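Local atomic coordinates of latency-associated nuclear antigen (Murid herpesvirus 4, PDB entry 4BLG), a protein that probably binds DNA through this C-terminal domain, which forms a dimer, and acts during latency of a gamma-2 herpesvirus. Residues Ser39-Ser44 against Lys98-Val103; Phe43-Pro48 against His111-Gly116; Val68-Leu73 against Gln80-Tyr85. All coordinates share one frame; numbering follows the deposited sequence.

Contact 1 of 3, residues Ser39-Ser44 against Lys98-Val103. With PO4 (phosphate ion), chain D.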
# COMPACT_ATOMS: atom_id res chain seq x y z
N SER A 39 -9.04 -1.97 -6.53
CA SER A 39 -9.10 -2.03 -5.07
C SER A 39 -8.07 -2.97 -4.46
O SER A 39 -7.37 -3.71 -5.15
CB SER A 39 -10.48 -2.48 -4.62
OG SER A 39 -11.49 -1.71 -5.24
N ALA A 40 -7.98 -2.91 -3.14
CA ALA A 40 -7.11 -3.80 -2.41
C ALA A 40 -7.60 -3.89 -0.98
O ALA A 40 -8.46 -3.12 -0.55
CB ALA A 40 -5.69 -3.30 -2.44
N VAL A 41 -7.07 -4.86 -0.25
CA VAL A 41 -7.23 -4.86 1.19
C VAL A 41 -5.84 -4.76 1.79
O VAL A 41 -4.94 -5.52 1.45
CB VAL A 41 -7.92 -6.14 1.70
CG1 VAL A 41 -8.16 -6.03 3.20
CG2 VAL A 41 -9.24 -6.36 0.96
N MET A 42 -5.66 -3.78 2.66
CA MET A 42 -4.47 -3.73 3.49
C MET A 42 -4.69 -4.59 4.71
O MET A 42 -5.58 -4.32 5.52
CB MET A 42 -4.16 -2.29 3.91
CG MET A 42 -2.89 -2.18 4.76
SD MET A 42 -2.51 -0.49 5.25
CE MET A 42 -1.80 0.13 3.72
N PHE A 43 -3.89 -5.64 4.85
CA PHE A 43 -3.90 -6.45 6.05
C PHE A 43 -2.69 -6.04 6.88
O PHE A 43 -1.58 -6.02 6.37
CB PHE A 43 -3.82 -7.95 5.73
CG PHE A 43 -5.03 -8.48 5.03
CD1 PHE A 43 -6.21 -8.70 5.73
CD2 PHE A 43 -4.99 -8.78 3.68
CE1 PHE A 43 -7.34 -9.19 5.08
CE2 PHE A 43 -6.10 -9.27 3.03
CZ PHE A 43 -7.28 -9.48 3.73
N SER A 44 -2.92 -5.72 8.15
CA SER A 44 -1.86 -5.21 9.00
C SER A 44 -1.85 -5.91 10.36
O SER A 44 -2.84 -6.50 10.79
CB SER A 44 -2.04 -3.71 9.20
OG SER A 44 -3.30 -3.42 9.76
N LYS A 98 -15.45 -8.94 -0.29
CA LYS A 98 -15.45 -10.41 -0.18
C LYS A 98 -14.14 -10.93 0.43
O LYS A 98 -14.14 -11.76 1.33
CB LYS A 98 -15.65 -11.10 -1.55
CG LYS A 98 -16.15 -12.56 -1.47
CD LYS A 98 -15.96 -13.29 -2.81
CE LYS A 98 -17.08 -12.92 -3.79
NZ LYS A 98 -16.64 -12.94 -5.22
N LEU A 99 -13.02 -10.43 -0.09
CA LEU A 99 -11.70 -10.88 0.31
C LEU A 99 -11.50 -10.60 1.78
O LEU A 99 -10.98 -11.43 2.52
CB LEU A 99 -10.63 -10.14 -0.48
CG LEU A 99 -9.21 -10.47 -0.03
CD1 LEU A 99 -8.96 -11.96 -0.17
CD2 LEU A 99 -8.17 -9.68 -0.80
N LYS A 100 -11.90 -9.41 2.20
CA LYS A 100 -11.73 -9.00 3.58
C LYS A 100 -12.55 -9.90 4.49
O LYS A 100 -12.08 -10.33 5.54
CB LYS A 100 -12.15 -7.54 3.76
CG LYS A 100 -11.82 -6.98 5.12
CD LYS A 100 -12.43 -5.62 5.32
CE LYS A 100 -12.19 -5.11 6.72
NZ LYS A 100 -13.43 -4.54 7.31
N ARG A 101 -13.79 -10.17 4.09
CA ARG A 101 -14.70 -10.99 4.88
C ARG A 101 -14.14 -12.38 5.13
O ARG A 101 -14.18 -12.89 6.25
CB ARG A 101 -16.04 -11.13 4.17
CG ARG A 101 -17.09 -11.90 4.96
CD ARG A 101 -18.45 -11.80 4.26
NE ARG A 101 -18.83 -10.40 4.32
CZ ARG A 101 -19.08 -9.62 3.27
NH1 ARG A 101 -19.08 -10.08 2.03
NH2 ARG A 101 -19.37 -8.34 3.47
N VAL A 102 -13.63 -13.00 4.07
CA VAL A 102 -13.15 -14.37 4.14
C VAL A 102 -11.90 -14.46 4.99
O VAL A 102 -11.81 -15.26 5.93
CB VAL A 102 -12.86 -14.91 2.73
CG1 VAL A 102 -12.06 -16.20 2.81
CG2 VAL A 102 -14.15 -15.13 1.97
N VAL A 103 -10.92 -13.61 4.68
CA VAL A 103 -9.65 -13.65 5.36
C VAL A 103 -9.85 -13.41 6.85
O VAL A 103 -9.28 -14.11 7.67
CB VAL A 103 -8.65 -12.63 4.78
CG1 VAL A 103 -7.37 -12.61 5.61
CG2 VAL A 103 -8.33 -12.97 3.33
P PO4 D . -16.40 -16.73 -4.94
O1 PO4 D . -17.10 -17.18 -3.69
O2 PO4 D . -14.98 -16.33 -4.64
O3 PO4 D . -16.35 -17.83 -5.97
O4 PO4 D . -17.14 -15.54 -5.50
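Lys98 NZ, beside the Leu99 that packs on Val41, donates a 2.7 Å hydrogen bond to O4 of a phosphate ion and is also hydrogen-bonded to Gln95 OE1. The lysine is poorly ordered, so the bond is less certain, and it does not touch the strand; Arg25 and the backbone N of Leu26 hold the same ion, which probably comes from the crystallisation liquor.

The contact itself is wholly apolar. Residues 39-44 and 98-103 run at 28° to each other, their axes 8.8 Å apart. Val103 carries much of the meeting: it comes against the Phe43 ring from the opposite direction, placing CG1 3.5 Å from CE1 and CB 3.6 Å from CZ of that ring, obliquely to its plane. With CG set anti to the carbonyl carbon (chi1 -67°), the ring of Phe43 reaches out to the helix. Leu99 CG lies at the ring edge near its plane, 4.3 Å from Phe43 CZ. One face of the ring is covered by Val41 CG1, 3.6 Å above the plane and offset toward the rim. The other methyl of Val41, CG2, meets Leu99 CD2 at 3.9 Å, and the Lys100 chain skirts it through CB before leading away.

The Val41 side chain and the Phe43 ring meet the helix, whereas Met42 and Ser44 pack on Pro126 of the second subunit. Ile58 closes over both Phe43 and Val103. Helices 48-57 and 93-110 follow the first and third strands of a sheet ordered 2-3-1-4, the ferredoxin-like alpha-beta topology, as in the viral origin-binding domains of EBNA1 and papillomavirus E2.

Contact 2 of 3, residues Phe43-Pro48 against His111-Gly116. With PO4 (phosphate ion), chain C.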
# COMPACT_ATOMS: atom_id res chain seq x y z
N PHE A 43 -3.89 -5.64 4.85
CA PHE A 43 -3.90 -6.45 6.05
C PHE A 43 -2.69 -6.04 6.88
O PHE A 43 -1.58 -6.02 6.37
CB PHE A 43 -3.82 -7.95 5.73
CG PHE A 43 -5.03 -8.48 5.03
CD1 PHE A 43 -6.21 -8.70 5.73
CD2 PHE A 43 -4.99 -8.78 3.68
CE1 PHE A 43 -7.34 -9.19 5.08
CE2 PHE A 43 -6.10 -9.27 3.03
CZ PHE A 43 -7.28 -9.48 3.73
N SER A 44 -2.92 -5.72 8.15
CA SER A 44 -1.86 -5.21 9.00
C SER A 44 -1.85 -5.91 10.36
O SER A 44 -2.84 -6.50 10.79
CB SER A 44 -2.04 -3.71 9.20
OG SER A 44 -3.30 -3.42 9.76
N SER A 45 -0.71 -5.82 11.03
CA SER A 45 -0.51 -6.52 12.28
C SER A 45 0.89 -6.22 12.81
O SER A 45 1.79 -5.95 12.04
CB SER A 45 -0.65 -8.02 12.05
OG SER A 45 -0.06 -8.76 13.09
N THR A 46 1.06 -6.29 14.13
CA THR A 46 2.37 -6.07 14.74
C THR A 46 3.21 -7.34 14.70
O THR A 46 4.38 -7.34 15.13
CB THR A 46 2.25 -5.62 16.20
OG1 THR A 46 1.56 -6.62 16.96
CG2 THR A 46 1.50 -4.29 16.32
N HIS A 47 2.62 -8.41 14.20
CA HIS A 47 3.30 -9.70 14.09
C HIS A 47 3.71 -9.99 12.65
O HIS A 47 2.87 -10.36 11.82
CB HIS A 47 2.39 -10.81 14.60
CG HIS A 47 2.04 -10.68 16.05
ND1 HIS A 47 1.02 -11.40 16.64
CD2 HIS A 47 2.57 -9.91 17.03
CE1 HIS A 47 0.94 -11.09 17.92
NE2 HIS A 47 1.87 -10.18 18.18
N PRO A 48 5.00 -9.83 12.33
CA PRO A 48 5.40 -9.97 10.92
C PRO A 48 5.31 -11.42 10.40
O PRO A 48 5.17 -11.65 9.20
CB PRO A 48 6.85 -9.48 10.91
CG PRO A 48 7.33 -9.68 12.32
CD PRO A 48 6.13 -9.52 13.21
N HIS A 111 -5.86 -15.82 14.09
CA HIS A 111 -4.89 -14.73 14.03
C HIS A 111 -5.52 -13.41 14.43
O HIS A 111 -5.70 -12.53 13.59
CB HIS A 111 -4.33 -14.58 12.62
CG HIS A 111 -3.60 -15.79 12.13
ND1 HIS A 111 -2.40 -16.21 12.66
CD2 HIS A 111 -3.90 -16.65 11.13
CE1 HIS A 111 -2.00 -17.30 12.02
NE2 HIS A 111 -2.90 -17.58 11.09
N SER A 112 -5.86 -13.29 15.71
CA SER A 112 -6.59 -12.14 16.21
C SER A 112 -5.81 -10.82 16.08
O SER A 112 -6.39 -9.74 16.23
CB SER A 112 -6.95 -12.37 17.67
OG SER A 112 -5.79 -12.71 18.41
N SER A 113 -4.51 -10.90 15.83
CA SER A 113 -3.70 -9.69 15.65
C SER A 113 -3.94 -9.00 14.31
O SER A 113 -3.51 -7.86 14.10
CB SER A 113 -2.21 -10.03 15.73
OG SER A 113 -1.71 -10.39 14.45
N VAL A 114 -4.60 -9.68 13.38
CA VAL A 114 -4.68 -9.19 12.01
C VAL A 114 -5.88 -8.27 11.80
O VAL A 114 -6.99 -8.58 12.22
CB VAL A 114 -4.73 -10.35 11.00
CG1 VAL A 114 -5.01 -9.84 9.60
CG2 VAL A 114 -3.42 -11.12 11.01
N GLU A 115 -5.64 -7.13 11.15
CA GLU A 115 -6.70 -6.21 10.77
C GLU A 115 -6.74 -6.08 9.25
O GLU A 115 -5.75 -6.31 8.57
CB GLU A 115 -6.48 -4.83 11.39
CG GLU A 115 -6.68 -4.77 12.90
CD GLU A 115 -6.51 -3.37 13.47
OE1 GLU A 115 -6.23 -2.42 12.70
OE2 GLU A 115 -6.67 -3.21 14.70
N GLY A 116 -7.91 -5.70 8.73
CA GLY A 116 -8.11 -5.54 7.31
C GLY A 116 -8.76 -4.20 7.02
O GLY A 116 -9.67 -3.78 7.75
P PO4 C . -1.59 -13.70 15.58
O1 PO4 C . -1.35 -13.58 17.05
O2 PO4 C . -0.39 -13.13 14.87
O3 PO4 C . -1.75 -15.15 15.21
O4 PO4 C . -2.80 -12.89 15.16
O HOH W 1 -5.36 -3.10 7.94
O HOH W 2 -3.57 -3.00 12.21
O HOH W 3 -1.74 -6.30 15.59
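Residues 43-45 and 113-116 run antiparallel, with Phe43 opposite Gly116 as a non-hydrogen-bonded pair and Ser44 opposite Glu115 as a hydrogen-bonded one, joined by Ser44 N to Glu115 O and Glu115 N to Ser44 O, both 2.9 Å.

Beyond the paired residues the chemistry becomes polar. Ser45 OG, trans to the backbone N (chi1 161°), hydrogen-bonds Ser113 OG at 2.7 Å and accepts from His47 N at 2.9 Å, closing an ST turn. A water spans Ser113 O and Thr46 N. Val114 CG1 lies 4.2 Å from Phe43 CD1, and the Val114 side chain also touches Leu54.

A phosphate, probably from the crystallisation liquor, sits between the two loops. His47 ND1 donates to its O2 (2.8 Å, 164°) and His111 ND1 to its O3 (2.8 Å, 153°), the phosphorus lying at the edge of each imidazole in the ring plane. Thr50 OG1 binds the ion too. Ser113 N also points to it, though the acceptor O4 is less surely placed.

His47 occupies the N-cap position of helix 48-57, and residues 111-114 form a type I turn. Together they build an anion site at the start of helix 48-57, one that a DNA phosphate could perhaps occupy.

Contact 3 of 3, residues Val68-Leu73 against Gln80-Tyr85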
# COMPACT_ATOMS: atom_id res chain seq x y z
N VAL A 68 5.55 -8.43 2.68
CA VAL A 68 5.28 -7.72 3.91
C VAL A 68 6.22 -6.51 4.00
O VAL A 68 7.41 -6.65 3.76
CB VAL A 68 5.50 -8.62 5.13
CG1 VAL A 68 5.22 -7.87 6.42
CG2 VAL A 68 4.63 -9.89 5.05
N SER A 69 5.67 -5.34 4.31
CA SER A 69 6.48 -4.17 4.63
C SER A 69 6.05 -3.56 5.98
O SER A 69 5.35 -4.21 6.76
CB SER A 69 6.40 -3.13 3.52
OG SER A 69 7.37 -2.11 3.70
N CYS A 70 6.51 -2.34 6.26
CA CYS A 70 6.22 -1.68 7.54
C CYS A 70 5.47 -0.38 7.31
O CYS A 70 5.72 0.32 6.34
CB CYS A 70 7.53 -1.33 8.28
SG CYS A 70 8.67 -2.69 8.50
N LEU A 71 4.56 -0.06 8.22
CA LEU A 71 3.95 1.27 8.21
C LEU A 71 4.87 2.25 8.94
O LEU A 71 5.60 1.87 9.85
CB LEU A 71 2.58 1.25 8.87
CG LEU A 71 1.52 0.41 8.15
CD1 LEU A 71 0.24 0.34 8.97
CD2 LEU A 71 1.25 0.96 6.76
N PRO A 72 4.84 3.52 8.54
CA PRO A 72 5.67 4.48 9.28
C PRO A 72 5.07 4.78 10.64
O PRO A 72 3.85 4.78 10.80
CB PRO A 72 5.64 5.72 8.40
CG PRO A 72 4.37 5.63 7.65
CD PRO A 72 4.07 4.16 7.46
N LEU A 73 5.93 5.04 11.62
CA LEU A 73 5.49 5.47 12.94
C LEU A 73 4.86 6.85 12.88
O LEU A 73 5.30 7.71 12.12
CB LEU A 73 6.68 5.50 13.89
CG LEU A 73 7.21 4.12 14.24
CD1 LEU A 73 8.46 4.24 15.10
CD2 LEU A 73 6.14 3.30 14.95
N GLN A 80 5.53 2.45 20.11
CA GLN A 80 6.88 1.88 20.09
C GLN A 80 6.86 0.45 19.56
O GLN A 80 7.74 -0.35 19.88
CB GLN A 80 7.49 1.91 21.49
CG GLN A 80 8.91 2.47 21.54
CD GLN A 80 9.43 2.59 22.96
OE1 GLN A 80 8.73 2.27 23.92
NE2 GLN A 80 10.67 3.06 23.11
N CYS A 81 5.88 0.16 18.74
CA CYS A 81 5.78 -1.14 18.13
C CYS A 81 5.50 -0.91 16.68
O CYS A 81 4.53 -0.28 16.34
CB CYS A 81 4.60 -1.84 18.74
SG CYS A 81 4.78 -3.60 18.68
N VAL A 82 6.35 -1.42 15.82
CA VAL A 82 6.10 -1.24 14.41
C VAL A 82 4.85 -2.03 14.03
O VAL A 82 4.54 -3.07 14.63
CB VAL A 82 7.30 -1.62 13.52
CG1 VAL A 82 7.71 -3.06 13.75
CG2 VAL A 82 6.97 -1.38 12.06
N THR A 83 4.12 -1.51 13.07
CA THR A 83 2.97 -2.20 12.52
C THR A 83 3.33 -2.58 11.09
O THR A 83 3.69 -1.72 10.29
CB THR A 83 1.73 -1.31 12.57
OG1 THR A 83 1.42 -1.03 13.93
CG2 THR A 83 0.55 -2.00 11.90
N TYR A 84 3.29 -3.87 10.81
CA TYR A 84 3.55 -4.37 9.47
C TYR A 84 2.27 -4.44 8.65
O TYR A 84 1.18 -4.38 9.20
CB TYR A 84 4.22 -5.73 9.54
CG TYR A 84 5.47 -5.74 10.38
CD1 TYR A 84 5.41 -5.96 11.75
CD2 TYR A 84 6.71 -5.54 9.81
CE1 TYR A 84 6.56 -5.98 12.52
CE2 TYR A 84 7.86 -5.55 10.58
CZ TYR A 84 7.78 -5.77 11.93
OH TYR A 84 8.93 -5.78 12.68
N TYR A 85 2.41 -4.53 7.33
CA TYR A 85 1.25 -4.58 6.45
C TYR A 85 1.59 -5.27 5.15
O TYR A 85 2.75 -5.45 4.82
CB TYR A 85 0.74 -3.17 6.12
CG TYR A 85 1.49 -2.49 4.99
CD1 TYR A 85 2.63 -1.74 5.24
CD2 TYR A 85 1.06 -2.61 3.68
CE1 TYR A 85 3.33 -1.12 4.21
CE2 TYR A 85 1.74 -1.99 2.64
CZ TYR A 85 2.87 -1.25 2.91
OH TYR A 85 3.55 -0.63 1.88
O HOH W 4 6.28 -0.32 1.93
O HOH W 5 4.57 1.19 12.32
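Ser69 and Tyr85 satisfy each other's backbone as a hydrogen-bonded antiparallel pair: Ser69 N donates to Tyr85 O and Tyr85 N to Ser69 O, each at 3.0 Å. The two acceptors are used differently, for Ser69 N approaches nearly along the C=O axis, whereas Tyr85 N lies 43° above the plane of the Ser69 carbonyl, whose oxygen also has a bent CA-H...O contact from Tyr84 CA. Further on, Leu71 N reaches Thr83 O at 2.8 Å in an almost straight bond (172°). The return bond is missing; a water takes its place, donating to Leu71 O and accepting from Thr83 N.

These pairs belong to a beta hairpin in which strands 64-70 and 84-90 diverge toward a long connecting loop, strand 64-70 being outermost within the chain. Tyr84 N turns the other way, to Ser45.

A second water joins the hydroxyls, 2.7 Å from both Ser69 OG and Tyr85 OH. Tyr85 OH is also hydrogen-bonded to Tyr85 OH of the second subunit, so this face belongs to the dimer interface. With CG between the backbone N and the carbonyl carbon (chi1 83°), the Tyr85 ring swings across the neighbouring strand, with Cys70 O at its edge and Leu71 CD2 3.4 Å from CD1. On the opposite face of the sheet, Cys70 SG makes an oblique sulfur-aromatic contact with the Tyr84 ring, 4.5 Å from its centroid, while Val68 CG1 packs against Tyr84 CB.

Overall arrangement
Contact 1 is buried, its centre about 5 Å from the chain centre, and joins helix 93-110 to strand 39-45 by apolar side chains alone. Contacts 2 and 3 lie farther out, about 11 and 15 Å from that centre, and add backbone pairing and water, contact 3 with apolar side chains on both faces. Strand 39-45 links all three: its Phe43 serves both contacts 1 and 2, while its Ser45 O probably bonds Tyr84 N of contact 3. Contact 2, which bears an anion, pairs it with the outermost strand 115-122; contact 3 joins 84-90 to the other outermost strand. Contact 3 meets the second subunit by a Tyr85 hydrogen bond, the others by packing on its Pro126.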